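Local atomic coordinates of sialyltransferase 0160 (Photobacterium damselae, PDB entry 4R84), a protein that probably transfers sialic acid from its CMP-activated donor to a glycan acceptor, as a glycosyltransferase of the GT-B structural group. Residues Phe81-Pro86 / Leu113-Pro118. Numbering follows the deposited sequence.
Sequences FDFVAP and LTVVAP
Phe83 and Leu113 meet across the two facing sheets of an immunoglobulin-like beta-sandwich, consistent with the K319L-like, PKD-domain family to which this N-terminal region belongs. Strand 81-84 pairs with strand 45-48, whereas strand 106-125 belongs to the other sheet; no hydrogen bond joins 81-86 to 113-118, and the CA atoms stand 9.0 Å apart at Phe83 and Leu113 but 6.1 Å at Ala85 and Val115, so the segments converge past the end of strand 81-84. Leu113 CD1 lies over one face of the Phe83 ring, 3.9 Å from its centroid and 24° off the normal, a CH-pi contact displaced toward CG and CD2. Val115 meets the same ring differently: Val115 CG2 abuts the edge, in the ring plane, 3.7 Å from Phe83 CZ. Phe83 reaches both because its CG stands anti to the backbone N (chi1 172°), sending the ring across the interface. Further along, Ala85 CB packs 3.9 Å from Val115 CG2, and Pro86 CD touches that methyl at 4.0 Å. Around this layer, Tyr94 of strand 92-101 adds an edge-to-face ring contact to Phe83, while backbone bonds to Tyr46 and Tyr94 hold Phe83 and Leu113, respectively, in their sheets. The buried Pro86 O has no hydrogen-bonding partner in the model and sits 3.5 Å from Val115 CG1.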
# COMPACT_ATOMS: atom_id res chain seq x y z
N PHE A 81 33.34 1.38 21.33
CA PHE A 81 32.95 2.65 21.93
C PHE A 81 31.75 3.23 21.22
O PHE A 81 31.39 2.80 20.12
CB PHE A 81 34.09 3.67 21.92
CG PHE A 81 34.51 4.10 20.55
CD1 PHE A 81 35.43 3.35 19.82
CD2 PHE A 81 33.96 5.24 19.97
CE1 PHE A 81 35.81 3.74 18.55
CE2 PHE A 81 34.34 5.63 18.70
CZ PHE A 81 35.27 4.87 17.99
N ASP A 82 31.13 4.23 21.84
CA ASP A 82 29.91 4.80 21.29
C ASP A 82 30.15 6.02 20.42
O ASP A 82 30.86 6.95 20.80
CB ASP A 82 28.94 5.18 22.41
CG ASP A 82 28.26 3.98 23.05
OD1 ASP A 82 28.39 2.85 22.53
OD2 ASP A 82 27.58 4.17 24.07
N PHE A 83 29.53 5.99 19.25
CA PHE A 83 29.40 7.15 18.37
C PHE A 83 28.00 7.72 18.61
O PHE A 83 27.00 7.03 18.37
CB PHE A 83 29.59 6.73 16.91
CG PHE A 83 29.31 7.81 15.89
CD1 PHE A 83 30.31 8.65 15.45
CD2 PHE A 83 28.03 7.94 15.34
CE1 PHE A 83 30.05 9.62 14.49
CE2 PHE A 83 27.76 8.92 14.39
CZ PHE A 83 28.77 9.76 13.96
N VAL A 84 27.94 8.96 19.09
CA VAL A 84 26.66 9.66 19.23
C VAL A 84 26.50 10.63 18.07
O VAL A 84 27.31 11.55 17.91
CB VAL A 84 26.57 10.45 20.54
CG1 VAL A 84 25.20 11.14 20.65
CG2 VAL A 84 26.81 9.53 21.73
N ALA A 85 25.49 10.40 17.23
CA ALA A 85 25.29 11.24 16.06
C ALA A 85 24.93 12.67 16.43
O ALA A 85 23.95 12.91 17.13
CB ALA A 85 24.19 10.65 15.15
N PRO A 86 25.71 13.64 15.93
CA PRO A 86 25.44 15.06 16.18
C PRO A 86 24.25 15.57 15.39
O PRO A 86 23.82 14.89 14.43
CB PRO A 86 26.72 15.75 15.70
CG PRO A 86 27.29 14.82 14.71
CD PRO A 86 26.96 13.44 15.19
N LEU A 113 29.87 5.59 8.87
CA LEU A 113 28.60 6.00 9.45
C LEU A 113 28.12 7.27 8.77
O LEU A 113 28.86 8.26 8.70
CB LEU A 113 28.74 6.24 10.96
CG LEU A 113 29.24 5.02 11.73
CD1 LEU A 113 29.34 5.32 13.25
CD2 LEU A 113 28.34 3.81 11.43
N THR A 114 26.89 7.27 8.28
CA THR A 114 26.32 8.48 7.72
C THR A 114 25.25 8.99 8.70
O THR A 114 24.31 8.28 9.04
CB THR A 114 25.71 8.23 6.31
OG1 THR A 114 26.74 7.75 5.42
CG2 THR A 114 25.17 9.51 5.72
N VAL A 115 25.43 10.22 9.17
CA VAL A 115 24.44 10.84 10.06
C VAL A 115 23.32 11.39 9.24
O VAL A 115 23.55 12.17 8.31
CB VAL A 115 25.09 11.95 10.91
CG1 VAL A 115 24.03 12.72 11.71
CG2 VAL A 115 26.14 11.35 11.83
N VAL A 116 22.11 10.95 9.55
CA VAL A 116 20.93 11.30 8.75
C VAL A 116 19.87 11.95 9.60
O VAL A 116 19.81 11.76 10.82
CB VAL A 116 20.34 10.05 8.05
CG1 VAL A 116 21.39 9.46 7.11
CG2 VAL A 116 19.88 9.03 9.07
N ALA A 117 18.99 12.69 8.94
CA ALA A 117 17.83 13.24 9.60
C ALA A 117 16.89 12.12 9.99
O ALA A 117 16.83 11.08 9.33
CB ALA A 117 17.12 14.22 8.67
N PRO A 118 16.12 12.32 11.07
CA PRO A 118 15.08 11.33 11.34
C PRO A 118 14.03 11.34 10.23
O PRO A 118 13.90 12.35 9.53
CB PRO A 118 14.47 11.80 12.66
CG PRO A 118 14.74 13.30 12.67
CD PRO A 118 16.11 13.42 12.04